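Local coordinates for receptor-like protein kinase ANXUR1 (Arabidopsis thaliana, PDB 6FIG) that is a receptor-like kinase of plant reproduction that probably perceives extracellular signals through its malectin-like ectodomain and relays them by serine/threonine phosphorylation, at residues D248-A253 with R283-E288; L191-Q196 with S362-L367. All blocks are in the same frame, centred on the assembly; numbering follows the deposited sequence.

Interaction 1: D248-A253 with R283-E288; sequences DIYKTA and RLHFCE. With CA (calcium ion), chain H.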
ATOM      1  N   ASP A 248       8.356  14.882  -1.046  1.00 27.02           N
ATOM      2  CA  ASP A 248       7.930  16.079  -1.759  1.00 28.71           C
ATOM      3  C   ASP A 248       7.575  17.255  -0.859  1.00 27.06           C
ATOM      4  O   ASP A 248       7.740  18.402  -1.299  1.00 28.43           O
ATOM      5  CB  ASP A 248       6.818  15.776  -2.771  1.00 31.11           C
ATOM      6  CG  ASP A 248       7.371  15.239  -4.116  1.00 34.77           C
ATOM      7  OD1 ASP A 248       8.596  15.283  -4.395  1.00 38.32           O
ATOM      8  OD2 ASP A 248       6.576  14.768  -4.937  1.00 37.75           O
ATOM      9  N   ILE A 249       7.142  17.013   0.385  1.00 25.11           N
ATOM     10  CA  ILE A 249       6.925  18.101   1.334  1.00 24.70           C
ATOM     11  C   ILE A 249       8.222  18.887   1.522  1.00 24.56           C
ATOM     12  O   ILE A 249       8.227  20.136   1.481  1.00 23.46           O
ATOM     13  CB  ILE A 249       6.464  17.557   2.718  1.00 25.20           C
ATOM     14  CG1 ILE A 249       5.047  16.987   2.597  1.00 26.76           C
ATOM     15  CG2 ILE A 249       6.593  18.595   3.833  1.00 25.73           C
ATOM     16  CD1 ILE A 249       3.984  18.009   2.285  1.00 28.28           C
ATOM     17  N   TYR A 250       9.307  18.152   1.716  1.00 23.67           N
ATOM     18  CA  TYR A 250      10.606  18.742   2.046  1.00 23.94           C
ATOM     19  C   TYR A 250      11.296  19.382   0.848  1.00 24.95           C
ATOM     20  O   TYR A 250      12.189  20.210   1.038  1.00 24.86           O
ATOM     21  CB  TYR A 250      11.473  17.684   2.733  1.00 23.55           C
ATOM     22  CG  TYR A 250      10.852  17.198   4.014  1.00 22.30           C
ATOM     23  CD1 TYR A 250      10.686  18.051   5.094  1.00 21.54           C
ATOM     24  CD2 TYR A 250      10.371  15.903   4.135  1.00 22.26           C
ATOM     25  CE1 TYR A 250      10.109  17.622   6.266  1.00 20.94           C
ATOM     26  CE2 TYR A 250       9.796  15.457   5.316  1.00 21.59           C
ATOM     27  CZ  TYR A 250       9.625  16.327   6.362  1.00 21.16           C
ATOM     28  OH  TYR A 250       9.055  15.909   7.538  1.00 21.12           O
ATOM     29  N   LYS A 251      10.865  19.051  -0.373  1.00 25.93           N
ATOM     30  CA  LYS A 251      11.468  19.626  -1.590  1.00 27.48           C
ATOM     31  C   LYS A 251      10.879  20.973  -2.027  1.00 26.92           C
ATOM     32  O   LYS A 251      11.323  21.553  -3.036  1.00 28.22           O
ATOM     33  CB  LYS A 251      11.385  18.625  -2.756  1.00 30.12           C
ATOM     34  CG  LYS A 251      12.214  17.385  -2.513  1.00 31.70           C
ATOM     35  CD  LYS A 251      12.027  16.334  -3.609  1.00 34.78           C
ATOM     36  CE  LYS A 251      12.745  15.047  -3.225  1.00 36.99           C
ATOM     37  NZ  LYS A 251      12.539  13.927  -4.204  1.00 40.19           N
ATOM     38  N   THR A 252       9.871  21.467  -1.309  1.00 25.02           N
ATOM     39  CA  THR A 252       9.344  22.795  -1.546  1.00 25.18           C
ATOM     40  C   THR A 252       9.201  23.542  -0.235  1.00 23.80           C
ATOM     41  O   THR A 252       8.971  22.947   0.814  1.00 22.06           O
ATOM     42  CB  THR A 252       7.979  22.786  -2.238  1.00 26.31           C
ATOM     43  OG1 THR A 252       7.073  22.012  -1.454  1.00 25.15           O
ATOM     44  CG2 THR A 252       8.088  22.221  -3.667  1.00 28.22           C
ATOM     45  N   ALA A 253       9.267  24.865  -0.319  1.00 24.26           N
ATOM     46  CA  ALA A 253       9.095  25.712   0.852  1.00 23.72           C
ATOM     47  C   ALA A 253       8.520  27.064   0.468  1.00 24.45           C
ATOM     48  O   ALA A 253       8.576  27.489  -0.697  1.00 26.18           O
ATOM     49  CB  ALA A 253      10.438  25.892   1.573  1.00 23.52           C
ATOM     50  N   ARG A 283       2.804  21.073  14.068  1.00 18.33           N
ATOM     51  CA  ARG A 283       3.989  20.374  13.597  1.00 18.27           C
ATOM     52  C   ARG A 283       4.542  21.115  12.398  1.00 18.62           C
ATOM     53  O   ARG A 283       3.913  21.153  11.351  1.00 18.74           O
ATOM     54  CB  ARG A 283       3.644  18.932  13.201  1.00 18.38           C
ATOM     55  CG  ARG A 283       4.870  18.196  12.708  1.00 18.59           C
ATOM     56  CD  ARG A 283       4.644  16.705  12.643  1.00 19.69           C
ATOM     57  NE  ARG A 283       4.682  16.188  13.988  1.00 20.55           N
ATOM     58  CZ  ARG A 283       4.598  14.913  14.318  1.00 22.16           C
ATOM     59  NH1 ARG A 283       4.443  13.971  13.372  1.00 22.61           N
ATOM     60  NH2 ARG A 283       4.716  14.577  15.592  1.00 23.13           N
ATOM     61  N   LEU A 284       5.720  21.737  12.574  1.00 18.13           N
ATOM     62  CA  LEU A 284       6.353  22.494  11.509  1.00 18.45           C
ATOM     63  C   LEU A 284       7.423  21.631  10.897  1.00 18.27           C
ATOM     64  O   LEU A 284       8.277  21.122  11.606  1.00 19.35           O
ATOM     65  CB  LEU A 284       6.967  23.791  12.062  1.00 18.99           C
ATOM     66  CG  LEU A 284       5.982  24.949  12.262  1.00 20.52           C
ATOM     67  CD1 LEU A 284       4.887  24.668  13.260  1.00 21.17           C
ATOM     68  CD2 LEU A 284       6.761  26.173  12.711  1.00 21.15           C
ATOM     69  N   HIS A 285       7.341  21.455   9.587  1.00 17.73           N
ATOM     70  CA  HIS A 285       8.272  20.631   8.838  1.00 18.27           C
ATOM     71  C   HIS A 285       9.295  21.531   8.136  1.00 18.31           C
ATOM     72  O   HIS A 285       8.909  22.493   7.458  1.00 18.90           O
ATOM     73  CB  HIS A 285       7.524  19.821   7.776  1.00 18.36           C
ATOM     74  CG  HIS A 285       6.613  18.780   8.335  1.00 18.60           C
ATOM     75  ND1 HIS A 285       7.020  17.484   8.564  1.00 19.12           N
ATOM     76  CD2 HIS A 285       5.321  18.848   8.711  1.00 18.71           C
ATOM     77  CE1 HIS A 285       6.002  16.796   9.048  1.00 18.95           C
ATOM     78  NE2 HIS A 285       4.958  17.593   9.138  1.00 18.62           N
ATOM     79  N   PHE A 286      10.567  21.171   8.275  1.00 18.74           N
ATOM     80  CA  PHE A 286      11.659  21.965   7.689  1.00 19.66           C
ATOM     81  C   PHE A 286      12.639  21.102   6.931  1.00 20.25           C
ATOM     82  O   PHE A 286      12.912  19.981   7.329  1.00 20.56           O
ATOM     83  CB  PHE A 286      12.449  22.698   8.764  1.00 19.62           C
ATOM     84  CG  PHE A 286      11.652  23.648   9.592  1.00 19.31           C
ATOM     85  CD1 PHE A 286      11.365  24.938   9.139  1.00 19.61           C
ATOM     86  CD2 PHE A 286      11.271  23.301  10.897  1.00 19.50           C
ATOM     87  CE1 PHE A 286      10.683  25.834   9.945  1.00 19.37           C
ATOM     88  CE2 PHE A 286      10.586  24.195  11.691  1.00 19.27           C
ATOM     89  CZ  PHE A 286      10.301  25.468  11.229  1.00 19.40           C
ATOM     90  N   CYS A 287      13.235  21.656   5.876  1.00 21.29           N
ATOM     91  CA  CYS A 287      14.355  21.023   5.213  1.00 22.12           C
ATOM     92  C   CYS A 287      15.023  22.131   4.412  1.00 22.62           C
ATOM     93  O   CYS A 287      14.375  22.779   3.584  1.00 22.34           O
ATOM     94  CB  CYS A 287      13.923  19.883   4.291  1.00 22.81           C
ATOM     95  SG  CYS A 287      15.294  19.046   3.447  1.00 25.38           S
ATOM     96  N   GLU A 288      16.295  22.349   4.686  1.00 23.33           N
ATOM     97  CA  GLU A 288      17.047  23.378   3.988  1.00 24.31           C
ATOM     98  C   GLU A 288      17.606  22.777   2.717  1.00 25.07           C
ATOM     99  O   GLU A 288      18.436  21.880   2.780  1.00 26.51           O
ATOM    100  CB  GLU A 288      18.195  23.915   4.851  1.00 24.37           C
ATOM    101  CG  GLU A 288      19.053  25.003   4.178  1.00 25.49           C
ATOM    102  CD  GLU A 288      18.217  26.175   3.761  1.00 25.78           C
ATOM    103  OE1 GLU A 288      17.685  26.849   4.663  1.00 26.75           O
ATOM    104  OE2 GLU A 288      18.063  26.411   2.540  1.00 27.19           O
TER
HETATM  105 CA    CA H 501       6.744  22.038   0.959  1.00 30.68          CA
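Tyr250 reaches along the strand of 283-288 and ends on His285, its OH lying 2.8 Å from ND1 at the edge of the imidazole, near the ring plane. The two rings meet obliquely, planes 60° apart, and with CG of Tyr250 anti to its own carbonyl carbon (chi1 -61°) the phenol runs beside the strand. Close contact follows the whole length of this side chain, from root to hydroxyl: Tyr250 CB packs on Cys287 CB at 3.6 Å, Tyr250 CD1 sits 3.7 Å from the carbonyl O of Phe286, and Tyr250 CE1 comes equally close to CB of His285. Ile249 adds a looser touch, its CG2 being 4.2 Å from His285 CB, while the same methyl lies over the centre of one face of the Tyr250 ring. On the side turned from the strand, Lys251 extends from a partly exposed position to pack on Lys27 of the second subunit. Residues 248-253 also supply three of the calcium ion's protein ligands, the carbonyl O of Ile249 at 2.5 Å and both O and OG1 of Thr252; Asn192, Val193 and Asn365 give the rest. The imidazole is held at both nitrogens, since NE2 bonds to Glu368 OE1. NE2 therefore probably carries a proton toward this carboxylate and, if the ring is neutral, ND1 would be the acceptor; the paired bonds limit rotation of the buried imidazole.

Interaction 2: L191-Q196 with S362-L367; sequences LNVGGQ and SSLNGL. With CA (calcium ion), chain H.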
ATOM      1  N   LEU A 191      -0.639  20.667   5.422  1.00 19.88           N
ATOM      2  CA  LEU A 191      -0.230  21.510   4.314  1.00 20.92           C
ATOM      3  C   LEU A 191       1.150  21.200   3.780  1.00 20.35           C
ATOM      4  O   LEU A 191       2.093  20.985   4.552  1.00 20.18           O
ATOM      5  CB  LEU A 191      -0.235  22.996   4.715  1.00 21.57           C
ATOM      6  CG  LEU A 191      -1.504  23.533   5.354  1.00 22.30           C
ATOM      7  CD1 LEU A 191      -1.310  24.992   5.711  1.00 22.72           C
ATOM      8  CD2 LEU A 191      -2.726  23.351   4.460  1.00 23.23           C
ATOM      9  N   ASN A 192       1.253  21.173   2.457  1.00 20.91           N
ATOM     10  CA  ASN A 192       2.538  21.254   1.778  1.00 21.33           C
ATOM     11  C   ASN A 192       2.821  22.732   1.558  1.00 21.94           C
ATOM     12  O   ASN A 192       2.272  23.348   0.647  1.00 23.49           O
ATOM     13  CB  ASN A 192       2.492  20.527   0.431  1.00 22.42           C
ATOM     14  CG  ASN A 192       3.824  20.506  -0.269  1.00 22.20           C
ATOM     15  OD1 ASN A 192       4.839  20.872   0.340  1.00 22.28           O
ATOM     16  ND2 ASN A 192       3.842  20.103  -1.539  1.00 23.67           N
ATOM     17  N   VAL A 193       3.681  23.285   2.409  1.00 20.90           N
ATOM     18  CA  VAL A 193       3.992  24.719   2.372  1.00 21.59           C
ATOM     19  C   VAL A 193       4.882  25.018   1.152  1.00 22.84           C
ATOM     20  O   VAL A 193       5.950  24.418   0.969  1.00 22.62           O
ATOM     21  CB  VAL A 193       4.586  25.201   3.710  1.00 20.76           C
ATOM     22  CG1 VAL A 193       4.976  26.673   3.617  1.00 21.83           C
ATOM     23  CG2 VAL A 193       3.570  25.021   4.826  1.00 21.09           C
ATOM     24  N   GLY A 194       4.394  25.920   0.317  1.00 24.02           N
ATOM     25  CA  GLY A 194       5.102  26.336  -0.883  1.00 25.81           C
ATOM     26  C   GLY A 194       5.026  25.372  -2.050  1.00 27.26           C
ATOM     27  O   GLY A 194       5.666  25.616  -3.072  1.00 29.51           O
ATOM     28  N   GLY A 195       4.245  24.294  -1.934  1.00 27.01           N
ATOM     29  CA  GLY A 195       4.188  23.278  -2.982  1.00 29.26           C
ATOM     30  C   GLY A 195       2.772  22.934  -3.366  1.00 30.16           C
ATOM     31  O   GLY A 195       1.818  23.398  -2.735  1.00 29.91           O
ATOM     32  N   GLN A 196       2.655  22.105  -4.394  1.00 32.41           N
ATOM     33  CA  GLN A 196       1.359  21.675  -4.899  1.00 34.00           C
ATOM     34  C   GLN A 196       0.738  20.634  -3.965  1.00 31.69           C
ATOM     35  O   GLN A 196       1.425  19.983  -3.186  1.00 29.04           O
ATOM     36  CB  GLN A 196       1.496  21.076  -6.303  1.00 38.33           C
ATOM     37  CG  GLN A 196       1.959  22.077  -7.356  1.00 42.97           C
ATOM     38  CD  GLN A 196       2.123  21.461  -8.737  1.00 47.93           C
ATOM     39  OE1 GLN A 196       3.219  21.469  -9.308  1.00 53.38           O
ATOM     40  NE2 GLN A 196       1.032  20.933  -9.290  1.00 51.90           N
ATOM     41  N   SER A 362      13.163  33.717   6.325  1.00 23.60           N
ATOM     42  CA  SER A 362      12.548  32.622   7.073  0.79 23.02           C
ATOM     43  C   SER A 362      11.939  31.665   6.061  1.00 22.88           C
ATOM     44  O   SER A 362      11.688  32.036   4.921  1.00 23.75           O
ATOM     45  CB  SER A 362      11.479  33.143   8.019  0.79 23.07           C
ATOM     46  OG  SER A 362      10.434  33.788   7.314  0.79 23.66           O
ATOM     47  N   SER A 363      11.738  30.423   6.472  1.00 22.90           N
ATOM     48  CA  SER A 363      11.124  29.439   5.570  1.00 22.50           C
ATOM     49  C   SER A 363      10.440  28.330   6.345  1.00 21.26           C
ATOM     50  O   SER A 363      10.699  28.117   7.528  1.00 21.18           O
ATOM     51  CB  SER A 363      12.136  28.857   4.579  1.00 23.34           C
ATOM     52  OG  SER A 363      13.080  28.016   5.229  1.00 24.46           O
ATOM     53  N   LEU A 364       9.560  27.638   5.634  1.00 20.79           N
ATOM     54  CA  LEU A 364       8.800  26.540   6.185  1.00 19.83           C
ATOM     55  C   LEU A 364       8.454  25.600   5.020  1.00 19.79           C
ATOM     56  O   LEU A 364       8.122  26.077   3.926  1.00 20.12           O
ATOM     57  CB  LEU A 364       7.529  27.067   6.848  1.00 20.00           C
ATOM     58  CG  LEU A 364       6.602  26.014   7.506  1.00 19.36           C
ATOM     59  CD1 LEU A 364       7.282  25.330   8.673  1.00 19.28           C
ATOM     60  CD2 LEU A 364       5.317  26.695   7.947  1.00 19.93           C
ATOM     61  N   ASN A 365       8.522  24.287   5.258  1.00 19.60           N
ATOM     62  CA  ASN A 365       8.271  23.299   4.178  1.00 19.73           C
ATOM     63  C   ASN A 365       6.926  22.581   4.280  1.00 19.99           C
ATOM     64  O   ASN A 365       6.375  22.161   3.272  1.00 20.02           O
ATOM     65  CB  ASN A 365       9.376  22.254   4.132  1.00 19.90           C
ATOM     66  CG  ASN A 365      10.770  22.855   3.941  1.00 20.35           C
ATOM     67  OD1 ASN A 365      11.240  23.600   4.815  1.00 20.89           O
ATOM     68  ND2 ASN A 365      11.463  22.499   2.835  1.00 21.13           N
ATOM     69  N   GLY A 366       6.402  22.449   5.486  1.00 19.99           N
ATOM     70  CA  GLY A 366       5.140  21.746   5.700  1.00 19.59           C
ATOM     71  C   GLY A 366       4.553  22.143   7.028  1.00 19.60           C
ATOM     72  O   GLY A 366       5.266  22.646   7.917  1.00 18.93           O
ATOM     73  N   LEU A 367       3.257  21.875   7.198  1.00 18.91           N
ATOM     74  CA  LEU A 367       2.583  22.223   8.437  1.00 19.80           C
ATOM     75  C   LEU A 367       1.412  21.309   8.696  1.00 19.92           C
ATOM     76  O   LEU A 367       0.557  21.177   7.841  1.00 20.65           O
ATOM     77  CB  LEU A 367       2.077  23.664   8.390  1.00 20.62           C
ATOM     78  CG  LEU A 367       1.358  24.216   9.624  1.00 22.19           C
ATOM     79  CD1 LEU A 367       2.212  24.191  10.897  1.00 22.51           C
ATOM     80  CD2 LEU A 367       0.892  25.625   9.324  1.00 24.18           C
TER
HETATM   81 CA    CA H 501       6.744  22.038   0.959  1.00 30.68          CA
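Val193 is the bump of this contact, pushing its two methyls into the hollow where the strand of 362-367 is broken by a bulge. CG1, anti to the backbone N (chi1 177°), presses against the carbonyl O of Leu364 at 3.2 Å, while CG2 rests over Gly366 CA at 3.7 Å and reaches Leu364 CD2 and Leu367 CB on its flanks. Trp270 of strand 268-273 touches both Val193 and Leu364. Two residues earlier, Leu191 pairs with Leu367 in antiparallel, hydrogen-bonded fashion, Leu191 N to Leu367 O at 2.7 Å and Leu367 N to Leu191 O at 3.0 Å; their side chains share a face and meet more loosely. Past this pair the backbones stay close, joined by a weak bond from Val193 N to Asn365 O (3.0 Å). Calcium sits beside them, bound by Asn192 OD1 at 2.3 Å and the carbonyl oxygens of Val193 and Asn365. Asn192 is kept from turning at both ends: ND2 donates to Gln196 O, just past the type II turn Asn192-Gly195, while OD1 is held by the metal. A classic beta bulge puts Asn365 and Gly366 opposite the single His285 of the neighbouring strand; with the turn it builds half of a calcium site in the malectin-like domain, completed by Ile249 and Thr252.

The centres of interactions 1 and 2 lie only about 6 Å apart, on the same side of the chain's centre, and one calcium ion joins them. Along the chain the order is 191-196, 248-253, 283-288 and 362-367, so both segments of interaction 1 fall between those of interaction 2. Strand 363-372 pairs antiparallel with strands 185-192, 252-255 and 278-287, and thus borders all three other segments; His285 O and Asn365 N lie 2.9 Å apart, a probable hydrogen bond. Three distant parts of the sequence, 191-196, 248-253 and 362-367, supply the metal's protein ligands, whereas 283-288 adjoins the site, consistent with calcium stabilising this part of the ectodomain.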